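Local coordinates for 4-alpha-glucanotransferase (Corynebacterium glutamicum, PDB 5B68), which is an amylomaltase, a carbohydrate-active enzyme of the 4-alpha-glucanotransferase family built on a TIM-barrel domain with a beta-sandwich domain before it in the chain, at residues R188-G194 / F274-T280; V654-Q660 / C674-S680; P140-H144 / I493-E499. All blocks are in the same frame, centred on the assembly; numbering follows the deposited sequence.

Contacts 1 and 2 are neighbours within the 4-alpha-glucanotransferase family region, their centres about 15 Å apart; they touch where Arg188 packs on Pro676. Contact 1 ties the loop after strand 177-182 to the end of helix 261-277; contact 2 pairs two loop segments after strand 645-649 and helix 650-654. Strands 177-182 and 645-649 are adjacent in the eight-stranded parallel sheet. Contact 3, on the opposite side of the chain's centre, lies about 41 Å from contact 1 and 39 Å from contact 2 between centres. Contact 1 is nested inside the loop that contact 3 closes; contact 2 follows. Contacts 1 and 2 tie loops within the barrel domain, while contact 3 joins beta-sandwich strand 142-150 to its helix 487-500.

Contact 1: R188-G194 / F274-T280; sequences RSTLSWG and FRERNLT
Asn278 of segment 274-280 reaches with its side-chain amide into the loop 188-194, which follows the first strand of the TIM-barrel sheet and contains an inverse gamma turn centred on Trp193. Both ends of the amide are used. ND2 of Asn278 gives a good bond to Ser192 O (2.8 Å, 159°), which lies in the amide plane, and a weak one to Thr190 O, while its OD1 weakly accepts Gly194 N. One side chain thus serves three backbone groups of the loop. Arg275 takes the carbonyl between those two: with its chain extended from CG to NE, it brings NE to Leu191 O at 3.1 Å, the donor standing above the carbonyl plane. Leu191 CD2 sits 3.8 Å over the centre of the guanidinium, and a water accepts from Arg275 NH2 and donates to Leu191 O. Glu251 pairs with Arg275 NH2 and also accepts from Trp193 NE1, so a single carboxylate holds both side chains. Thr190 O and Arg275 O share another water. The loop's own hydroxyls, Ser189 OG and Ser192 OG, are bonded to Asp200, and Ser192 OG also accepts Ser189 N. Arg188, bent at chi2 (85°) and chi3, folds its guanidinium across the backbone of Asn278, with CA of Asn278 against one face. In the guanidinium plane, its NH1 donates to Gly194 O at 3.1 Å, bracing the loop from within. The six-membered ring of Trp193 and the ring of Phe274 lie in almost parallel planes with their centres well displaced; CE3 of Trp193 meets CD2 of Phe274 at 3.8 Å. Also at the edge of the Arg188 guanidinium, NH2 makes a weak bond to Thr280 O at 3.0 Å.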
# COMPACT_ATOMS: atom_id res chain seq x y z
N ARG A 188 -8.24 -1.55 21.24
CA ARG A 188 -7.84 -0.77 22.37
C ARG A 188 -7.38 -1.65 23.52
O ARG A 188 -7.83 -2.76 23.69
CB ARG A 188 -9.01 0.09 22.85
CG ARG A 188 -9.33 1.30 21.99
CD ARG A 188 -10.24 0.97 20.82
NE ARG A 188 -11.55 0.50 21.24
CZ ARG A 188 -12.58 1.28 21.55
NH1 ARG A 188 -12.47 2.59 21.51
NH2 ARG A 188 -13.72 0.74 21.91
N SER A 189 -6.43 -1.12 24.28
CA SER A 189 -6.05 -1.63 25.58
C SER A 189 -6.70 -0.76 26.63
O SER A 189 -7.39 0.18 26.31
CB SER A 189 -4.54 -1.61 25.75
OG SER A 189 -4.04 -0.30 25.85
N THR A 190 -6.48 -1.06 27.89
CA THR A 190 -7.01 -0.22 28.96
C THR A 190 -6.45 1.19 28.88
O THR A 190 -7.13 2.14 29.18
CB THR A 190 -6.72 -0.80 30.34
OG1 THR A 190 -5.32 -0.94 30.49
CG2 THR A 190 -7.34 -2.14 30.46
N LEU A 191 -5.18 1.30 28.51
CA LEU A 191 -4.50 2.57 28.42
C LEU A 191 -4.60 3.37 27.09
O LEU A 191 -4.23 4.51 27.08
CB LEU A 191 -3.04 2.42 28.85
CG LEU A 191 -2.80 1.78 30.21
CD1 LEU A 191 -1.35 1.45 30.43
CD2 LEU A 191 -3.32 2.66 31.34
N SER A 192 -5.09 2.79 26.01
CA SER A 192 -5.22 3.52 24.75
C SER A 192 -6.03 4.82 24.97
O SER A 192 -7.01 4.85 25.74
CB SER A 192 -5.95 2.71 23.70
OG SER A 192 -5.39 1.40 23.59
N TRP A 193 -5.70 5.85 24.20
CA TRP A 193 -6.55 7.06 24.13
C TRP A 193 -7.70 6.92 23.20
O TRP A 193 -7.79 7.59 22.15
CB TRP A 193 -5.70 8.30 23.80
CG TRP A 193 -4.78 8.73 24.88
CD1 TRP A 193 -4.18 7.97 25.87
CD2 TRP A 193 -4.28 10.07 25.09
NE1 TRP A 193 -3.37 8.74 26.63
CE2 TRP A 193 -3.42 10.03 26.18
CE3 TRP A 193 -4.47 11.28 24.42
CZ2 TRP A 193 -2.74 11.16 26.65
CZ3 TRP A 193 -3.79 12.42 24.92
CH2 TRP A 193 -2.94 12.32 26.00
N GLY A 194 -8.60 5.96 23.49
CA GLY A 194 -9.76 5.84 22.64
C GLY A 194 -9.52 5.08 21.35
O GLY A 194 -10.46 4.73 20.66
N PHE A 274 -10.37 9.71 27.45
CA PHE A 274 -10.33 9.00 26.16
C PHE A 274 -10.42 7.51 26.51
O PHE A 274 -11.10 6.75 25.81
CB PHE A 274 -9.07 9.37 25.32
CG PHE A 274 -9.14 10.77 24.75
CD1 PHE A 274 -10.21 11.16 23.94
CD2 PHE A 274 -8.17 11.70 25.07
CE1 PHE A 274 -10.30 12.47 23.45
CE2 PHE A 274 -8.25 13.00 24.60
CZ PHE A 274 -9.33 13.39 23.82
N ARG A 275 -9.77 7.13 27.60
CA ARG A 275 -9.77 5.73 28.06
C ARG A 275 -11.17 5.16 28.37
O ARG A 275 -11.42 3.99 28.20
CB ARG A 275 -8.90 5.62 29.31
CG ARG A 275 -7.44 5.70 28.97
CD ARG A 275 -6.53 5.79 30.17
NE ARG A 275 -5.16 5.91 29.69
CZ ARG A 275 -4.10 6.25 30.41
NH1 ARG A 275 -4.18 6.51 31.72
NH2 ARG A 275 -2.93 6.31 29.81
N GLU A 276 -12.09 5.98 28.84
CA GLU A 276 -13.47 5.54 28.99
C GLU A 276 -14.07 5.04 27.66
O GLU A 276 -14.86 4.08 27.62
CB GLU A 276 -14.35 6.71 29.54
CG GLU A 276 -14.08 7.04 31.01
CD GLU A 276 -14.39 5.87 31.97
OE1 GLU A 276 -15.37 5.10 31.74
OE2 GLU A 276 -13.64 5.71 32.97
N ARG A 277 -13.70 5.67 26.53
CA ARG A 277 -14.18 5.26 25.23
C ARG A 277 -13.78 3.81 24.92
O ARG A 277 -14.53 3.10 24.27
CB ARG A 277 -13.69 6.20 24.11
CG ARG A 277 -14.02 7.67 24.39
CD ARG A 277 -13.85 8.48 23.12
NE ARG A 277 -13.92 9.90 23.45
CZ ARG A 277 -13.50 10.88 22.65
NH1 ARG A 277 -12.98 10.63 21.43
NH2 ARG A 277 -13.61 12.14 23.09
N ASN A 278 -12.67 3.39 25.48
CA ASN A 278 -12.14 2.06 25.23
C ASN A 278 -13.09 0.96 25.66
O ASN A 278 -12.99 -0.13 25.16
CB ASN A 278 -10.87 1.79 26.02
CG ASN A 278 -9.71 2.77 25.67
OD1 ASN A 278 -9.77 3.52 24.72
ND2 ASN A 278 -8.70 2.75 26.47
N LEU A 279 -13.94 1.29 26.64
CA LEU A 279 -14.90 0.36 27.21
C LEU A 279 -16.22 0.38 26.53
O LEU A 279 -17.07 -0.42 26.89
CB LEU A 279 -15.11 0.67 28.71
CG LEU A 279 -13.84 0.76 29.56
CD1 LEU A 279 -14.14 1.13 31.00
CD2 LEU A 279 -13.01 -0.51 29.58
N THR A 280 -16.43 1.27 25.56
CA THR A 280 -17.73 1.42 24.89
C THR A 280 -17.65 0.89 23.49
O THR A 280 -16.55 0.70 22.92
CB THR A 280 -18.18 2.90 24.83
OG1 THR A 280 -17.52 3.56 23.75
CG2 THR A 280 -17.88 3.62 26.11
O HOH W 1 -15.34 3.63 21.41
O HOH W 2 -9.85 1.85 29.61
O HOH W 3 -1.63 5.64 27.46

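Contact 2: V654-Q660 / C674-S680; sequences VGEKRAQ and CIPLCDS
Glu656 OE2 is gripped by Cys678 N at 2.8 Å (162°), the N-H coming from above the carboxylate plane, and a water lies within bonding distance of both this oxygen and Ile675 O. Two irregular segments of the TIM-barrel domain meet here, the first leaving helix 650-654 through Gly655, whose phi is positive. With CG of Glu656 anti to the backbone N (chi1 177°) and the chain bent at chi2, the carboxylate turns back to the second segment. Its other oxygen, OE1, accepts Arg658 N within its own segment and a water that joins Lys657 N to Asp679 O; a further water, accepting from Arg658 NE, is within bonding distance of OE1 and Pro676 O. A largely buried carboxylate thereby has donors at both oxygens. Gln660 clamps one residue of the second segment: OE1 takes Ile675 N at 2.9 Å, and NE2 of the same amide donates to Ile675 O at 3.0 Å, in the carbonyl plane on a lone pair. Ile675 presses CG2 over one face of the Arg658 guanidinium, whose NH1 is bonded to Ser281 O. Near the helix end, Val654 CG2 meets Leu677 CD1 at 3.8 Å. At the next residue along, Gly655, the backbone O accepts the hydroxyl OG of Ser680 at 2.7 Å.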
# COMPACT_ATOMS: atom_id res chain seq x y z
N VAL A 654 -13.25 -12.83 18.03
CA VAL A 654 -14.03 -12.33 19.14
C VAL A 654 -15.54 -12.28 18.84
O VAL A 654 -16.30 -11.84 19.70
CB VAL A 654 -13.54 -10.94 19.59
CG1 VAL A 654 -12.09 -10.99 19.96
CG2 VAL A 654 -13.74 -9.94 18.47
N GLY A 655 -15.96 -12.69 17.64
CA GLY A 655 -17.36 -12.72 17.24
C GLY A 655 -17.93 -11.43 16.73
O GLY A 655 -19.12 -11.26 16.74
N GLU A 656 -17.07 -10.47 16.37
CA GLU A 656 -17.52 -9.16 15.78
C GLU A 656 -18.53 -9.39 14.63
O GLU A 656 -18.27 -10.20 13.72
CB GLU A 656 -16.23 -8.44 15.27
CG GLU A 656 -16.40 -7.15 14.56
CD GLU A 656 -16.84 -6.05 15.48
OE1 GLU A 656 -18.08 -5.90 15.59
OE2 GLU A 656 -15.98 -5.34 16.11
N LYS A 657 -19.62 -8.66 14.66
CA LYS A 657 -20.57 -8.68 13.52
C LYS A 657 -20.52 -7.44 12.61
O LYS A 657 -21.05 -7.51 11.49
CB LYS A 657 -22.00 -8.91 14.02
CG LYS A 657 -22.21 -10.36 14.45
CD LYS A 657 -23.53 -10.62 15.15
CE LYS A 657 -23.55 -12.08 15.60
NZ LYS A 657 -24.67 -12.39 16.54
N ARG A 658 -19.97 -6.31 13.10
CA ARG A 658 -19.92 -5.04 12.33
C ARG A 658 -18.74 -4.92 11.30
O ARG A 658 -17.57 -5.08 11.68
CB ARG A 658 -19.88 -3.88 13.29
CG ARG A 658 -21.04 -3.88 14.27
CD ARG A 658 -21.27 -2.52 14.86
NE ARG A 658 -20.38 -2.19 15.97
CZ ARG A 658 -20.37 -1.01 16.59
NH1 ARG A 658 -19.56 -0.77 17.60
NH2 ARG A 658 -21.22 -0.03 16.21
N ALA A 659 -19.09 -4.65 10.02
CA ALA A 659 -18.13 -4.30 8.95
C ALA A 659 -17.36 -3.06 9.32
O ALA A 659 -17.88 -2.14 9.98
CB ALA A 659 -18.80 -4.13 7.60
N GLN A 660 -16.06 -3.10 9.00
CA GLN A 660 -15.21 -1.94 9.25
C GLN A 660 -15.40 -0.91 8.11
O GLN A 660 -15.35 0.31 8.35
CB GLN A 660 -13.74 -2.36 9.27
CG GLN A 660 -12.77 -1.24 9.73
CD GLN A 660 -13.04 -0.67 11.09
OE1 GLN A 660 -13.54 0.45 11.21
NE2 GLN A 660 -12.68 -1.42 12.17
N CYS A 674 -14.11 3.47 11.48
CA CYS A 674 -14.36 3.95 12.83
C CYS A 674 -14.98 2.95 13.81
O CYS A 674 -15.45 3.34 14.85
CB CYS A 674 -15.24 5.19 12.78
SG CYS A 674 -14.51 6.52 11.81
N ILE A 675 -15.00 1.67 13.45
CA ILE A 675 -15.74 0.67 14.21
C ILE A 675 -14.82 -0.04 15.19
O ILE A 675 -14.00 -0.83 14.79
CB ILE A 675 -16.35 -0.38 13.26
CG1 ILE A 675 -17.21 0.28 12.17
CG2 ILE A 675 -17.13 -1.43 14.02
CD1 ILE A 675 -18.39 1.08 12.68
N PRO A 676 -14.97 0.24 16.49
CA PRO A 676 -14.11 -0.41 17.53
C PRO A 676 -14.36 -1.91 17.66
O PRO A 676 -15.45 -2.42 17.30
CB PRO A 676 -14.51 0.28 18.79
CG PRO A 676 -15.94 0.59 18.58
CD PRO A 676 -16.09 0.95 17.13
N LEU A 677 -13.34 -2.64 18.09
CA LEU A 677 -13.42 -4.12 18.14
C LEU A 677 -14.45 -4.49 19.22
O LEU A 677 -14.29 -4.11 20.39
CB LEU A 677 -12.04 -4.70 18.51
CG LEU A 677 -11.94 -6.24 18.51
CD1 LEU A 677 -12.10 -6.80 17.11
CD2 LEU A 677 -10.63 -6.69 19.20
N CYS A 678 -15.50 -5.21 18.82
CA CYS A 678 -16.49 -5.65 19.81
C CYS A 678 -16.87 -7.08 19.57
O CYS A 678 -16.77 -7.54 18.43
CB CYS A 678 -17.74 -4.78 19.70
SG CYS A 678 -17.47 -3.03 20.14
N ASP A 679 -17.37 -7.75 20.64
CA ASP A 679 -17.80 -9.19 20.54
C ASP A 679 -19.21 -9.31 19.97
O ASP A 679 -19.74 -8.31 19.52
CB ASP A 679 -17.67 -9.91 21.89
CG ASP A 679 -18.55 -9.28 23.01
OD1 ASP A 679 -19.56 -8.57 22.68
OD2 ASP A 679 -18.14 -9.42 24.19
N SER A 680 -19.77 -10.52 19.89
CA SER A 680 -21.11 -10.70 19.29
C SER A 680 -22.27 -9.91 19.96
O SER A 680 -23.28 -9.61 19.30
CB SER A 680 -21.43 -12.18 19.27
OG SER A 680 -20.51 -12.81 18.39
O HOH W 4 -18.11 -3.16 16.86
O HOH W 5 -14.30 -3.85 14.58
O HOH W 6 -20.20 -7.01 16.86

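Contact 3: P140-H144 / I493-E499; sequences PLGWH and ILALEAE
Trp143 extends from strand 142-150 to the side of helix 487-500, its indole bridging three helix residues. CB points neither at the helix nor away from it, and chi1 of -63° sets CG beside the backbone N; only the ring end comes nearer, toward residues 493-497. CD1 lies 4.0 Å from Glu497 OE2. The next atom, NE1, makes the polar link, donating to Glu497 OE2 at 2.9 Å with an N-H...O angle of 145°. The oxygen is met nearly along its C-O bond direction and stands somewhat out of the ring plane. That same OE2 has a salt bridge with Arg448, so a cationic and a neutral donor share one oxygen, which would tend to keep the carboxylate ionised. NE1 also approaches Leu496 CD2 at 3.6 Å, and CE2 meets this methyl at 3.9 Å. Along the six-membered ring, CZ2 and then CH2 reach Ile493, whose CG2 is 3.8 Å from CH2 near the plane of the ring. Arg444 of helix 441-452 adds a cation-pi contact to the indole. Leu496, pointing at the strand, divides its methyls: CD2 goes to the indole, while CD1 packs on Leu141 CB at 3.8 Å and against Gly142 N. Ile160 of the neighbouring strand 153-162 touches Trp143, Ile493 and Leu496, adding to the apolar patch. Strand 142-144 and helix 493-499 run at 117°, their axes 10.0 Å apart at closest approach. The contact is a strand-to-helix interdomain interface, docking the N-terminal beta sandwich on a helix of the TIM-barrel domain.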
# COMPACT_ATOMS: atom_id res chain seq x y z
N PRO A 140 26.30 -6.47 -7.50
CA PRO A 140 25.49 -6.75 -6.31
C PRO A 140 24.14 -6.09 -6.46
O PRO A 140 24.01 -5.10 -7.22
CB PRO A 140 26.31 -6.09 -5.17
CG PRO A 140 27.09 -5.02 -5.81
CD PRO A 140 27.39 -5.48 -7.21
N LEU A 141 23.21 -6.53 -5.65
CA LEU A 141 21.92 -5.85 -5.50
C LEU A 141 22.13 -4.44 -5.05
O LEU A 141 23.08 -4.18 -4.37
CB LEU A 141 21.07 -6.59 -4.48
CG LEU A 141 20.70 -8.04 -4.81
CD1 LEU A 141 19.76 -8.57 -3.72
CD2 LEU A 141 19.99 -8.17 -6.11
N GLY A 142 21.28 -3.52 -5.50
CA GLY A 142 21.25 -2.21 -4.85
C GLY A 142 21.18 -1.08 -5.83
O GLY A 142 20.76 -1.22 -7.00
N TRP A 143 21.52 0.08 -5.28
CA TRP A 143 21.27 1.36 -5.88
C TRP A 143 22.56 1.99 -6.34
O TRP A 143 23.22 2.66 -5.59
CB TRP A 143 20.56 2.27 -4.86
CG TRP A 143 19.25 1.71 -4.52
CD1 TRP A 143 18.98 0.80 -3.56
CD2 TRP A 143 18.04 1.94 -5.21
NE1 TRP A 143 17.66 0.47 -3.59
CE2 TRP A 143 17.06 1.15 -4.60
CE3 TRP A 143 17.67 2.75 -6.28
CZ2 TRP A 143 15.74 1.16 -5.02
CZ3 TRP A 143 16.37 2.75 -6.69
CH2 TRP A 143 15.42 1.96 -6.07
N HIS A 144 22.90 1.70 -7.59
CA HIS A 144 24.11 2.16 -8.24
C HIS A 144 23.87 3.30 -9.22
O HIS A 144 22.77 3.78 -9.34
CB HIS A 144 24.79 0.98 -8.94
CG HIS A 144 24.77 -0.27 -8.13
ND1 HIS A 144 25.09 -0.30 -6.80
CD2 HIS A 144 24.41 -1.53 -8.45
CE1 HIS A 144 24.97 -1.53 -6.35
NE2 HIS A 144 24.55 -2.29 -7.33
N ILE A 493 11.99 -3.20 -8.00
CA ILE A 493 12.35 -2.41 -6.84
C ILE A 493 11.57 -2.84 -5.59
O ILE A 493 12.10 -2.81 -4.53
CB ILE A 493 12.20 -0.91 -7.16
CG1 ILE A 493 13.32 -0.48 -8.15
CG2 ILE A 493 12.25 -0.04 -5.89
CD1 ILE A 493 13.03 0.85 -8.86
N LEU A 494 10.29 -3.20 -5.70
CA LEU A 494 9.59 -3.75 -4.60
C LEU A 494 10.32 -5.00 -4.09
O LEU A 494 10.55 -5.17 -2.88
CB LEU A 494 8.15 -4.06 -5.01
CG LEU A 494 7.31 -4.88 -4.06
CD1 LEU A 494 7.13 -4.14 -2.77
CD2 LEU A 494 5.96 -5.16 -4.70
N ALA A 495 10.73 -5.88 -4.99
CA ALA A 495 11.43 -7.10 -4.60
C ALA A 495 12.79 -6.78 -3.95
O ALA A 495 13.14 -7.42 -2.93
CB ALA A 495 11.61 -8.06 -5.76
N LEU A 496 13.47 -5.78 -4.49
CA LEU A 496 14.75 -5.37 -3.96
C LEU A 496 14.60 -4.85 -2.54
O LEU A 496 15.31 -5.33 -1.66
CB LEU A 496 15.41 -4.32 -4.84
CG LEU A 496 16.71 -3.65 -4.34
CD1 LEU A 496 17.82 -4.64 -4.02
CD2 LEU A 496 17.14 -2.65 -5.39
N GLU A 497 13.75 -3.88 -2.34
CA GLU A 497 13.57 -3.35 -1.00
C GLU A 497 13.11 -4.39 0.05
O GLU A 497 13.60 -4.42 1.21
CB GLU A 497 12.73 -2.11 -1.04
CG GLU A 497 13.44 -0.90 -1.63
CD GLU A 497 14.68 -0.52 -0.88
OE1 GLU A 497 14.62 -0.34 0.38
OE2 GLU A 497 15.75 -0.39 -1.53
N ALA A 498 12.16 -5.24 -0.33
CA ALA A 498 11.76 -6.36 0.49
C ALA A 498 12.87 -7.37 0.77
O ALA A 498 13.04 -7.81 1.92
CB ALA A 498 10.49 -7.04 -0.08
N GLU A 499 13.67 -7.71 -0.23
CA GLU A 499 14.76 -8.63 -0.03
C GLU A 499 15.77 -8.04 0.95
O GLU A 499 16.16 -8.75 1.87
CB GLU A 499 15.40 -9.04 -1.34
CG GLU A 499 16.48 -10.09 -1.19
CD GLU A 499 15.98 -11.49 -0.82
OE1 GLU A 499 14.79 -11.68 -0.68
OE2 GLU A 499 16.79 -12.40 -0.65